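Local coordinates for pentafunctional AROM polypeptide (Schizosaccharomyces pombe, PDB 5SWV), which probably catalyses, in the two domains present here, the dehydration of 3-dehydroquinate and the NADPH-dependent reduction of 3-dehydroshikimate to shikimate, at residues Gln156-Ala161 and Ile168-Met173; Ala386-Leu391 and Ser397-Leu402; Pro485-Ala490 and Trp495-Gly500. One frame throughout, in Å; residues are numbered along the deposited sequence.

In the fold
All three contacts pack a helix on the strand that follows it in a beta-alpha-beta unit, and all are largely buried. Contact 1 lies in the type I dehydroquinase barrel, about 51 and 55 Å, centre to centre, from contacts 2 and 3 and across the chain's centre from them. Contacts 2 and 3 reach one parallel sheet of the shikimate dehydrogenase part: strand 398-403 is an inner strand and 496-498 an outermost one, the contact centres about 17 Å apart. Contacts 1 and 2 rest on aliphatic groups, with no hydrogen bond between their segments. Contact 3 adds a backbone hydrogen bond and sulfur-bearing side chains, and buries 264 Å² against 186 and 203 Å².

Contact 1 of 3, residues Gln156-Ala161 and Ile168-Met173; sequences QKVELA and IKLVGM
In the TIM barrel of the type I dehydroquinase, V158 and A161 on helix 152-162 pack against I168 and L170 of the next strand, 167-173. The short axes lie 9.9 Å apart and run nearly antiparallel, at 161°. V158 divides its two methyls between the strand residues: CG2 meets CD1 of L170 at 3.8 Å, while CG1 lies at a looser 4.4 Å from I168 CD1. The side chains of V158 and L170 cross at about a right angle, with CG2 and CD1 as the meeting atoms. One turn on, the CB of A161 sits 4.0 Å from the same CD1 of I168. With its CG1 anti to the carbonyl carbon (chi1 -62°) and the chain then extended (chi2 177°), I168 carries that methyl out from the strand to the helix. No hydrogen bond joins the segments, and 186 Å² is buried between them. K157, beside this patch, turns its amine away and makes a cation-pi contact with W139, while A161 also touches M137, both on strand 134-140. A helix laid over its following parallel strand by aliphatic side chains is the repeating beta-alpha-beta arrangement of the TIM barrel.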
ATOM      1  N   GLN A 156      27.404  -6.569 -23.231  1.00 44.05           N
ATOM      2  CA  GLN A 156      27.870  -5.190 -23.475  1.00 44.21           C
ATOM      3  C   GLN A 156      27.014  -4.158 -22.771  1.00 42.31           C
ATOM      4  O   GLN A 156      27.528  -3.205 -22.206  1.00 41.98           O
ATOM      5  CB  GLN A 156      27.865  -4.857 -24.954  1.00 45.53           C
ATOM      6  CG  GLN A 156      28.953  -5.551 -25.715  1.00 47.20           C
ATOM      7  CD  GLN A 156      28.771  -5.356 -27.193  1.00 49.38           C
ATOM      8  OE1 GLN A 156      27.986  -6.063 -27.831  1.00 50.81           O
ATOM      9  NE2 GLN A 156      29.466  -4.371 -27.747  1.00 50.56           N
ATOM     10  N   LYS A 157      25.706  -4.364 -22.838  1.00 41.21           N
ATOM     11  CA  LYS A 157      24.739  -3.550 -22.114  1.00 40.70           C
ATOM     12  C   LYS A 157      24.864  -3.632 -20.593  1.00 40.20           C
ATOM     13  O   LYS A 157      24.722  -2.620 -19.914  1.00 39.99           O
ATOM     14  CB  LYS A 157      23.306  -3.911 -22.536  1.00 40.05           C
ATOM     15  CG  LYS A 157      22.962  -3.530 -23.964  1.00 39.95           C
ATOM     16  CD  LYS A 157      23.301  -2.075 -24.247  1.00 39.60           C
ATOM     17  CE  LYS A 157      22.536  -1.540 -25.433  1.00 39.34           C
ATOM     18  NZ  LYS A 157      23.183  -1.945 -26.689  1.00 39.57           N
ATOM     19  N   VAL A 158      25.114  -4.821 -20.061  1.00 40.09           N
ATOM     20  CA  VAL A 158      25.318  -4.960 -18.623  1.00 40.60           C
ATOM     21  C   VAL A 158      26.595  -4.222 -18.200  1.00 41.52           C
ATOM     22  O   VAL A 158      26.609  -3.560 -17.165  1.00 39.69           O
ATOM     23  CB  VAL A 158      25.305  -6.444 -18.196  1.00 40.53           C
ATOM     24  CG1 VAL A 158      25.783  -6.641 -16.756  1.00 40.60           C
ATOM     25  CG2 VAL A 158      23.894  -6.989 -18.342  1.00 40.43           C
ATOM     26  N   GLU A 159      27.634  -4.308 -19.033  1.00 43.61           N
ATOM     27  CA  GLU A 159      28.911  -3.654 -18.761  1.00 44.74           C
ATOM     28  C   GLU A 159      28.712  -2.147 -18.666  1.00 43.45           C
ATOM     29  O   GLU A 159      29.154  -1.525 -17.700  1.00 43.86           O
ATOM     30  CB  GLU A 159      29.966  -3.989 -19.832  1.00 47.43           C
ATOM     31  CG  GLU A 159      31.404  -3.837 -19.320  1.00 51.67           C
ATOM     32  CD  GLU A 159      32.433  -3.456 -20.396  1.00 55.21           C
ATOM     33  OE1 GLU A 159      32.227  -3.794 -21.590  1.00 59.02           O
ATOM     34  OE2 GLU A 159      33.468  -2.828 -20.045  1.00 56.02           O
ATOM     35  N   LEU A 160      28.031  -1.572 -19.652  1.00 41.71           N
ATOM     36  CA  LEU A 160      27.746  -0.135 -19.667  1.00 41.66           C
ATOM     37  C   LEU A 160      26.901   0.288 -18.461  1.00 40.60           C
ATOM     38  O   LEU A 160      27.158   1.326 -17.845  1.00 39.99           O
ATOM     39  CB  LEU A 160      27.028   0.252 -20.972  1.00 42.45           C
ATOM     40  CG  LEU A 160      26.452   1.675 -21.103  1.00 42.91           C
ATOM     41  CD1 LEU A 160      27.534   2.728 -20.849  1.00 43.82           C
ATOM     42  CD2 LEU A 160      25.785   1.887 -22.462  1.00 42.47           C
ATOM     43  N   ALA A 161      25.905  -0.535 -18.139  1.00 39.98           N
ATOM     44  CA  ALA A 161      24.950  -0.247 -17.068  1.00 39.74           C
ATOM     45  C   ALA A 161      25.558  -0.312 -15.677  1.00 39.48           C
ATOM     46  O   ALA A 161      25.145   0.426 -14.786  1.00 38.35           O
ATOM     47  CB  ALA A 161      23.767  -1.204 -17.145  1.00 39.43           C
ATOM     48  N   ILE A 168      18.977  -3.170 -12.991  1.00 34.16           N
ATOM     49  CA  ILE A 168      19.149  -3.361 -14.433  1.00 33.10           C
ATOM     50  C   ILE A 168      17.917  -4.064 -14.950  1.00 32.96           C
ATOM     51  O   ILE A 168      17.440  -5.011 -14.346  1.00 32.24           O
ATOM     52  CB  ILE A 168      20.412  -4.153 -14.779  1.00 33.10           C
ATOM     53  CG1 ILE A 168      21.652  -3.391 -14.300  1.00 33.47           C
ATOM     54  CG2 ILE A 168      20.495  -4.380 -16.284  1.00 32.99           C
ATOM     55  CD1 ILE A 168      22.975  -4.107 -14.523  1.00 33.86           C
ATOM     56  N   LYS A 169      17.394  -3.575 -16.068  1.00 33.61           N
ATOM     57  CA  LYS A 169      16.210  -4.133 -16.690  1.00 33.85           C
ATOM     58  C   LYS A 169      16.573  -4.529 -18.113  1.00 34.10           C
ATOM     59  O   LYS A 169      16.946  -3.683 -18.915  1.00 33.29           O
ATOM     60  CB  LYS A 169      15.101  -3.103 -16.669  1.00 34.20           C
ATOM     61  CG  LYS A 169      13.782  -3.564 -17.255  1.00 34.98           C
ATOM     62  CD  LYS A 169      12.829  -2.379 -17.316  1.00 36.06           C
ATOM     63  CE  LYS A 169      11.894  -2.479 -18.507  1.00 37.71           C
ATOM     64  NZ  LYS A 169      10.588  -3.077 -18.133  1.00 38.57           N
ATOM     65  N   LEU A 170      16.475  -5.822 -18.415  1.00 34.83           N
ATOM     66  CA  LEU A 170      16.764  -6.337 -19.753  1.00 35.40           C
ATOM     67  C   LEU A 170      15.532  -7.065 -20.239  1.00 35.79           C
ATOM     68  O   LEU A 170      15.042  -7.962 -19.552  1.00 35.18           O
ATOM     69  CB  LEU A 170      17.942  -7.297 -19.716  1.00 35.51           C
ATOM     70  CG  LEU A 170      19.235  -6.744 -19.133  1.00 36.09           C
ATOM     71  CD1 LEU A 170      20.289  -7.839 -19.102  1.00 36.33           C
ATOM     72  CD2 LEU A 170      19.739  -5.534 -19.916  1.00 36.24           C
ATOM     73  N   VAL A 171      15.035  -6.680 -21.416  1.00 36.13           N
ATOM     74  CA  VAL A 171      13.815  -7.268 -21.954  1.00 36.50           C
ATOM     75  C   VAL A 171      13.985  -7.719 -23.391  1.00 36.53           C
ATOM     76  O   VAL A 171      14.203  -6.900 -24.262  1.00 36.46           O
ATOM     77  CB  VAL A 171      12.634  -6.291 -21.901  1.00 36.24           C
ATOM     78  CG1 VAL A 171      11.366  -6.991 -22.390  1.00 36.12           C
ATOM     79  CG2 VAL A 171      12.459  -5.755 -20.487  1.00 36.10           C
ATOM     80  N   GLY A 172      13.852  -9.019 -23.629  1.00 37.07           N
ATOM     81  CA  GLY A 172      13.942  -9.571 -24.973  1.00 38.18           C
ATOM     82  C   GLY A 172      12.579  -9.657 -25.620  1.00 39.21           C
ATOM     83  O   GLY A 172      11.574  -9.325 -24.994  1.00 39.09           O
ATOM     84  N   MET A 173      12.559 -10.074 -26.887  1.00 40.23           N
ATOM     85  CA  MET A 173      11.335 -10.471 -27.560  1.00 41.62           C
ATOM     86  C   MET A 173      11.436 -11.967 -27.774  1.00 41.10           C
ATOM     87  O   MET A 173      12.435 -12.457 -28.313  1.00 41.35           O
ATOM     88  CB  MET A 173      11.184  -9.738 -28.895  1.00 43.93           C
ATOM     89  CG  MET A 173       9.947 -10.137 -29.714  1.00 45.73           C
ATOM     90  SD  MET A 173       8.360  -9.602 -29.015  1.00 48.01           S
ATOM     91  CE  MET A 173       8.420  -7.830 -29.284  1.00 47.87           C
TER

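Contact 2 of 3, residues Ala386-Leu391 and Ser397-Leu402; sequences AAIYSL and SRIYLL
This is a buried helix-on-strand contact carried by aliphatic side chains, in which I388 of helix 382-393 packs on I399 and L401 of strand 398-403, an inner strand of the parallel sheet in the shikimate dehydrogenase part. The backbones come nearest at I388 and I399, whose CA atoms are 7.1 Å apart. The two isoleucines meet at one point, CG1 of I388 lying 4.2 Å from CG2 of I399, where the side chains cross obliquely. The other branch of I399 goes to the helix backbone, its CD1 resting 4.0 Å from the carbonyl O of I388. I399 places its CG2 anti to the backbone N and its CG1 anti to the carbonyl carbon (chi1 -55°), and this fork lets one residue meet both the side chain and the main chain of I388. Farther along the strand, the CD1 of I388 reaches CD2 of L401 at 4.2 Å, so the isoleucine bridges two strand residues on the same face of the sheet. Its surroundings are apolar as well, with V377, I422 and F416 against it and L391 also on V377. On the helix side turned from the strand, S390 OG donates to A386 O at 2.9 Å, from 41° above the carbonyl plane; that oxygen also accepts the backbone N-H of S390. With strand 374-378 the two elements form a right-handed beta-alpha-beta crossover, as in the Rossmann-type dinucleotide-binding domain of shikimate dehydrogenases.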
ATOM      1  N   ALA A 386      -5.402   3.173  20.339  1.00 35.15           N
ATOM      2  CA  ALA A 386      -5.082   3.046  18.920  1.00 34.02           C
ATOM      3  C   ALA A 386      -5.417   4.328  18.173  1.00 33.07           C
ATOM      4  O   ALA A 386      -4.653   4.771  17.305  1.00 32.71           O
ATOM      5  CB  ALA A 386      -5.834   1.884  18.315  1.00 34.39           C
ATOM      6  N   ALA A 387      -6.543   4.930  18.534  1.00 32.35           N
ATOM      7  CA  ALA A 387      -6.975   6.191  17.942  1.00 32.43           C
ATOM      8  C   ALA A 387      -5.981   7.335  18.198  1.00 32.54           C
ATOM      9  O   ALA A 387      -5.648   8.091  17.280  1.00 32.58           O
ATOM     10  CB  ALA A 387      -8.357   6.559  18.450  1.00 32.71           C
ATOM     11  N   ILE A 388      -5.499   7.446  19.434  1.00 32.43           N
ATOM     12  CA  ILE A 388      -4.473   8.426  19.769  1.00 32.02           C
ATOM     13  C   ILE A 388      -3.201   8.170  18.965  1.00 31.99           C
ATOM     14  O   ILE A 388      -2.725   9.073  18.278  1.00 32.44           O
ATOM     15  CB  ILE A 388      -4.205   8.457  21.275  1.00 32.21           C
ATOM     16  CG1 ILE A 388      -5.393   9.105  21.953  1.00 32.76           C
ATOM     17  CG2 ILE A 388      -2.939   9.246  21.613  1.00 32.18           C
ATOM     18  CD1 ILE A 388      -5.387   8.936  23.450  1.00 33.70           C
ATOM     19  N   TYR A 389      -2.670   6.950  19.017  1.00 31.89           N
ATOM     20  CA  TYR A 389      -1.521   6.577  18.158  1.00 31.82           C
ATOM     21  C   TYR A 389      -1.761   6.948  16.683  1.00 31.68           C
ATOM     22  O   TYR A 389      -0.922   7.597  16.060  1.00 31.58           O
ATOM     23  CB  TYR A 389      -1.182   5.087  18.295  1.00 31.42           C
ATOM     24  CG  TYR A 389      -0.111   4.592  17.351  1.00 31.00           C
ATOM     25  CD1 TYR A 389       1.185   5.067  17.430  1.00 30.99           C
ATOM     26  CD2 TYR A 389      -0.399   3.630  16.376  1.00 31.17           C
ATOM     27  CE1 TYR A 389       2.183   4.602  16.568  1.00 31.21           C
ATOM     28  CE2 TYR A 389       0.578   3.161  15.501  1.00 31.11           C
ATOM     29  CZ  TYR A 389       1.875   3.645  15.595  1.00 31.34           C
ATOM     30  OH  TYR A 389       2.842   3.175  14.720  1.00 30.69           O
ATOM     31  N   SER A 390      -2.924   6.577  16.150  1.00 31.70           N
ATOM     32  CA  SER A 390      -3.243   6.863  14.746  1.00 31.29           C
ATOM     33  C   SER A 390      -3.242   8.363  14.479  1.00 31.26           C
ATOM     34  O   SER A 390      -2.630   8.811  13.524  1.00 31.13           O
ATOM     35  CB  SER A 390      -4.587   6.242  14.334  1.00 30.66           C
ATOM     36  OG  SER A 390      -4.516   4.836  14.366  1.00 30.26           O
ATOM     37  N   LEU A 391      -3.909   9.145  15.318  1.00 31.57           N
ATOM     38  CA  LEU A 391      -3.963  10.595  15.066  1.00 32.31           C
ATOM     39  C   LEU A 391      -2.572  11.197  15.154  1.00 32.33           C
ATOM     40  O   LEU A 391      -2.198  12.001  14.316  1.00 31.30           O
ATOM     41  CB  LEU A 391      -4.946  11.312  16.004  1.00 32.16           C
ATOM     42  CG  LEU A 391      -6.420  10.996  15.716  1.00 32.49           C
ATOM     43  CD1 LEU A 391      -7.353  11.772  16.618  1.00 32.70           C
ATOM     44  CD2 LEU A 391      -6.769  11.289  14.267  1.00 33.08           C
ATOM     45  N   SER A 397      -1.111  17.745  15.875  1.00 39.20           N
ATOM     46  CA  SER A 397      -0.253  18.373  16.912  1.00 40.70           C
ATOM     47  C   SER A 397      -0.960  18.638  18.247  1.00 40.86           C
ATOM     48  O   SER A 397      -0.285  18.848  19.243  1.00 41.07           O
ATOM     49  CB  SER A 397       0.376  19.664  16.399  1.00 40.36           C
ATOM     50  OG  SER A 397      -0.643  20.551  16.001  1.00 41.82           O
ATOM     51  N   ARG A 398      -2.293  18.660  18.267  1.00 41.43           N
ATOM     52  CA  ARG A 398      -3.035  18.692  19.529  1.00 42.02           C
ATOM     53  C   ARG A 398      -4.130  17.642  19.492  1.00 39.23           C
ATOM     54  O   ARG A 398      -5.096  17.775  18.767  1.00 38.33           O
ATOM     55  CB  ARG A 398      -3.632  20.074  19.795  1.00 45.57           C
ATOM     56  CG  ARG A 398      -2.661  21.221  19.555  1.00 49.15           C
ATOM     57  CD  ARG A 398      -3.092  22.522  20.198  1.00 52.22           C
ATOM     58  NE  ARG A 398      -2.864  22.438  21.637  1.00 56.70           N
ATOM     59  CZ  ARG A 398      -2.551  23.449  22.451  1.00 61.41           C
ATOM     60  NH1 ARG A 398      -2.370  23.204  23.748  1.00 61.46           N
ATOM     61  NH2 ARG A 398      -2.399  24.701  22.002  1.00 64.07           N
ATOM     62  N   ILE A 399      -3.954  16.598  20.288  1.00 37.34           N
ATOM     63  CA  ILE A 399      -4.883  15.490  20.357  1.00 36.58           C
ATOM     64  C   ILE A 399      -5.722  15.672  21.626  1.00 36.45           C
ATOM     65  O   ILE A 399      -5.261  15.352  22.731  1.00 35.92           O
ATOM     66  CB  ILE A 399      -4.122  14.141  20.378  1.00 36.23           C
ATOM     67  CG1 ILE A 399      -3.174  14.030  19.174  1.00 36.26           C
ATOM     68  CG2 ILE A 399      -5.085  12.972  20.349  1.00 36.01           C
ATOM     69  CD1 ILE A 399      -2.127  12.944  19.289  1.00 36.11           C
ATOM     70  N   TYR A 400      -6.936  16.211  21.467  1.00 36.02           N
ATOM     71  CA  TYR A 400      -7.855  16.400  22.596  1.00 36.01           C
ATOM     72  C   TYR A 400      -8.497  15.076  22.991  1.00 35.45           C
ATOM     73  O   TYR A 400      -8.836  14.257  22.127  1.00 34.64           O
ATOM     74  CB  TYR A 400      -8.900  17.493  22.295  1.00 36.44           C
ATOM     75  CG  TYR A 400      -8.269  18.865  22.292  1.00 37.01           C
ATOM     76  CD1 TYR A 400      -7.692  19.388  21.132  1.00 37.52           C
ATOM     77  CD2 TYR A 400      -8.170  19.612  23.461  1.00 37.35           C
ATOM     78  CE1 TYR A 400      -7.067  20.636  21.128  1.00 37.81           C
ATOM     79  CE2 TYR A 400      -7.550  20.858  23.469  1.00 37.97           C
ATOM     80  CZ  TYR A 400      -6.996  21.369  22.295  1.00 38.08           C
ATOM     81  OH  TYR A 400      -6.371  22.605  22.288  1.00 38.53           O
ATOM     82  N   LEU A 401      -8.642  14.869  24.300  1.00 34.83           N
ATOM     83  CA  LEU A 401      -9.139  13.611  24.846  1.00 34.97           C
ATOM     84  C   LEU A 401     -10.280  13.849  25.828  1.00 35.59           C
ATOM     85  O   LEU A 401     -10.107  14.548  26.821  1.00 36.16           O
ATOM     86  CB  LEU A 401      -8.005  12.877  25.534  1.00 34.80           C
ATOM     87  CG  LEU A 401      -8.320  11.521  26.171  1.00 35.45           C
ATOM     88  CD1 LEU A 401      -8.912  10.531  25.174  1.00 35.99           C
ATOM     89  CD2 LEU A 401      -7.064  10.931  26.788  1.00 35.54           C
ATOM     90  N   LEU A 402     -11.434  13.242  25.562  1.00 35.88           N
ATOM     91  CA  LEU A 402     -12.662  13.563  26.266  1.00 36.47           C
ATOM     92  C   LEU A 402     -13.333  12.322  26.822  1.00 37.26           C
ATOM     93  O   LEU A 402     -13.561  11.352  26.087  1.00 37.82           O
ATOM     94  CB  LEU A 402     -13.616  14.266  25.319  1.00 36.91           C
ATOM     95  CG  LEU A 402     -15.013  14.604  25.867  1.00 38.24           C
ATOM     96  CD1 LEU A 402     -14.964  15.544  27.074  1.00 38.26           C
ATOM     97  CD2 LEU A 402     -15.859  15.213  24.759  1.00 38.79           C
TER

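Contact 3 of 3, residues Pro485-Ala490 and Trp495-Gly500; sequences PLMAVA and WKCCNG
Apolar and sulfur contacts between M487 and A490 of helix 485-492 and C497 and N499 on the strand side make up much of this contact. M487 lies along the strand: its CG stands 4.0 Å from C497 CB, and the bend at chi3 (-70°) brings CE to 3.7 Å from N499 CB, the two side chains crossing at a slant. A490 CB touches two residues, at 4.2 Å from both C497 SG and W495 CD1. The polar part is a single backbone hydrogen bond, W495 N to A490 O, 3.2 Å long with an N-H...O angle of 164°; the donor stands 38° above the carbonyl plane. The same carbonyl oxygen lies at the edge of the indole, near its plane and 3.2 Å from W495 CD1. Outside the pair, W495 NE1, next to CD1, donates to L465 O, which would help to fix the ring's rotation, and N499, at the N-cap of helix 500-516, accepts from E502 N with OD1. The chemistry thus implies a turn tied by its backbone at the A490 end, with M487 thioether and C497 thiol joining an otherwise largely aliphatic interface, in a beta-alpha-beta unit that ends on an outermost strand of the sheet.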
ATOM      1  N   PRO A 485     -25.967   7.611  16.714  1.00 71.80           N
ATOM      2  CA  PRO A 485     -26.331   8.909  17.281  1.00 70.99           C
ATOM      3  C   PRO A 485     -25.346  10.046  16.971  1.00 68.40           C
ATOM      4  O   PRO A 485     -25.753  11.071  16.420  1.00 68.12           O
ATOM      5  CB  PRO A 485     -26.373   8.623  18.788  1.00 71.44           C
ATOM      6  CG  PRO A 485     -26.792   7.197  18.882  1.00 71.49           C
ATOM      7  CD  PRO A 485     -26.349   6.504  17.619  1.00 71.63           C
ATOM      8  N   LEU A 486     -24.071   9.849  17.305  1.00 65.70           N
ATOM      9  CA  LEU A 486     -23.054  10.902  17.143  1.00 65.42           C
ATOM     10  C   LEU A 486     -22.780  11.257  15.695  1.00 64.07           C
ATOM     11  O   LEU A 486     -22.541  12.421  15.372  1.00 64.81           O
ATOM     12  CB  LEU A 486     -21.728  10.514  17.806  1.00 65.06           C
ATOM     13  CG  LEU A 486     -21.651  10.630  19.326  1.00 65.17           C
ATOM     14  CD1 LEU A 486     -20.258  10.244  19.784  1.00 64.92           C
ATOM     15  CD2 LEU A 486     -21.993  12.034  19.798  1.00 65.72           C
ATOM     16  N   MET A 487     -22.799  10.249  14.834  1.00 63.20           N
ATOM     17  CA  MET A 487     -22.636  10.467  13.399  1.00 62.82           C
ATOM     18  C   MET A 487     -23.655  11.481  12.884  1.00 61.41           C
ATOM     19  O   MET A 487     -23.298  12.374  12.120  1.00 60.82           O
ATOM     20  CB  MET A 487     -22.744   9.155  12.614  1.00 62.86           C
ATOM     21  CG  MET A 487     -21.597   8.967  11.646  1.00 64.44           C
ATOM     22  SD  MET A 487     -21.584   7.365  10.825  1.00 67.66           S
ATOM     23  CE  MET A 487     -21.145   6.227  12.132  1.00 66.66           C
ATOM     24  N   ALA A 488     -24.907  11.358  13.327  1.00 60.81           N
ATOM     25  CA  ALA A 488     -25.966  12.308  12.938  1.00 60.53           C
ATOM     26  C   ALA A 488     -25.628  13.745  13.352  1.00 59.93           C
ATOM     27  O   ALA A 488     -25.718  14.670  12.526  1.00 59.11           O
ATOM     28  CB  ALA A 488     -27.308  11.895  13.521  1.00 60.22           C
ATOM     29  N   VAL A 489     -25.221  13.909  14.618  1.00 57.80           N
ATOM     30  CA  VAL A 489     -24.840  15.220  15.159  1.00 56.93           C
ATOM     31  C   VAL A 489     -23.758  15.818  14.276  1.00 55.66           C
ATOM     32  O   VAL A 489     -23.838  16.993  13.890  1.00 55.10           O
ATOM     33  CB  VAL A 489     -24.307  15.126  16.614  1.00 56.80           C
ATOM     34  CG1 VAL A 489     -23.685  16.451  17.051  1.00 56.45           C
ATOM     35  CG2 VAL A 489     -25.410  14.707  17.584  1.00 56.39           C
ATOM     36  N   ALA A 490     -22.768  14.979  13.965  1.00 53.84           N
ATOM     37  CA  ALA A 490     -21.603  15.376  13.204  1.00 52.85           C
ATOM     38  C   ALA A 490     -21.986  15.723  11.786  1.00 53.85           C
ATOM     39  O   ALA A 490     -21.556  16.752  11.259  1.00 54.61           O
ATOM     40  CB  ALA A 490     -20.567  14.260  13.215  1.00 52.08           C
ATOM     41  N   TRP A 495     -19.743  17.408   8.714  1.00 53.15           N
ATOM     42  CA  TRP A 495     -18.525  16.608   8.745  1.00 51.89           C
ATOM     43  C   TRP A 495     -18.614  15.551   7.664  1.00 53.06           C
ATOM     44  O   TRP A 495     -19.706  15.067   7.354  1.00 53.10           O
ATOM     45  CB  TRP A 495     -18.321  15.931  10.102  1.00 49.82           C
ATOM     46  CG  TRP A 495     -17.819  16.840  11.183  1.00 48.56           C
ATOM     47  CD1 TRP A 495     -18.553  17.690  11.939  1.00 48.36           C
ATOM     48  CD2 TRP A 495     -16.474  16.956  11.645  1.00 47.73           C
ATOM     49  NE1 TRP A 495     -17.754  18.339  12.841  1.00 48.07           N
ATOM     50  CE2 TRP A 495     -16.469  17.902  12.687  1.00 47.65           C
ATOM     51  CE3 TRP A 495     -15.271  16.343  11.285  1.00 47.76           C
ATOM     52  CZ2 TRP A 495     -15.304  18.271  13.367  1.00 47.48           C
ATOM     53  CZ3 TRP A 495     -14.106  16.702  11.964  1.00 47.92           C
ATOM     54  CH2 TRP A 495     -14.134  17.666  12.993  1.00 47.46           C
ATOM     55  N   LYS A 496     -17.455  15.216   7.097  1.00 53.50           N
ATOM     56  CA  LYS A 496     -17.282  14.043   6.242  1.00 54.84           C
ATOM     57  C   LYS A 496     -17.234  12.860   7.209  1.00 52.22           C
ATOM     58  O   LYS A 496     -16.367  12.821   8.065  1.00 53.28           O
ATOM     59  CB  LYS A 496     -15.969  14.184   5.448  1.00 58.85           C
ATOM     60  CG  LYS A 496     -15.882  13.477   4.090  1.00 62.64           C
ATOM     61  CD  LYS A 496     -14.761  14.122   3.248  1.00 66.05           C
ATOM     62  CE  LYS A 496     -14.717  13.652   1.788  1.00 67.71           C
ATOM     63  NZ  LYS A 496     -13.779  12.512   1.543  1.00 67.63           N
ATOM     64  N   CYS A 497     -18.184  11.929   7.120  1.00 49.98           N
ATOM     65  CA  CYS A 497     -18.337  10.874   8.139  1.00 48.14           C
ATOM     66  C   CYS A 497     -17.984   9.486   7.640  1.00 45.78           C
ATOM     67  O   CYS A 497     -18.284   9.141   6.502  1.00 43.91           O
ATOM     68  CB  CYS A 497     -19.766  10.838   8.653  1.00 49.09           C
ATOM     69  SG  CYS A 497     -20.215  12.326   9.551  1.00 51.56           S
ATOM     70  N   CYS A 498     -17.368   8.701   8.526  1.00 43.90           N
ATOM     71  CA  CYS A 498     -17.030   7.303   8.290  1.00 42.37           C
ATOM     72  C   CYS A 498     -17.530   6.451   9.432  1.00 42.69           C
ATOM     73  O   CYS A 498     -17.588   6.913  10.570  1.00 42.78           O
ATOM     74  CB  CYS A 498     -15.529   7.135   8.209  1.00 41.57           C
ATOM     75  SG  CYS A 498     -14.773   8.191   6.982  1.00 40.62           S
ATOM     76  N   ASN A 499     -17.854   5.196   9.132  1.00 43.13           N
ATOM     77  CA  ASN A 499     -18.409   4.285  10.126  1.00 44.16           C
ATOM     78  C   ASN A 499     -17.454   3.165  10.473  1.00 42.82           C
ATOM     79  O   ASN A 499     -16.451   2.963   9.789  1.00 42.25           O
ATOM     80  CB  ASN A 499     -19.790   3.752   9.690  1.00 46.37           C
ATOM     81  CG  ASN A 499     -19.738   2.750   8.538  1.00 48.16           C
ATOM     82  OD1 ASN A 499     -18.713   2.527   7.877  1.00 48.95           O
ATOM     83  ND2 ASN A 499     -20.882   2.136   8.295  1.00 51.00           N
ATOM     84  N   GLY A 500     -17.791   2.440  11.534  1.00 42.17           N
ATOM     85  CA  GLY A 500     -16.923   1.411  12.091  1.00 41.96           C
ATOM     86  C   GLY A 500     -16.793   0.181  11.225  1.00 41.82           C
ATOM     87  O   GLY A 500     -15.845  -0.578  11.347  1.00 41.28           O
TER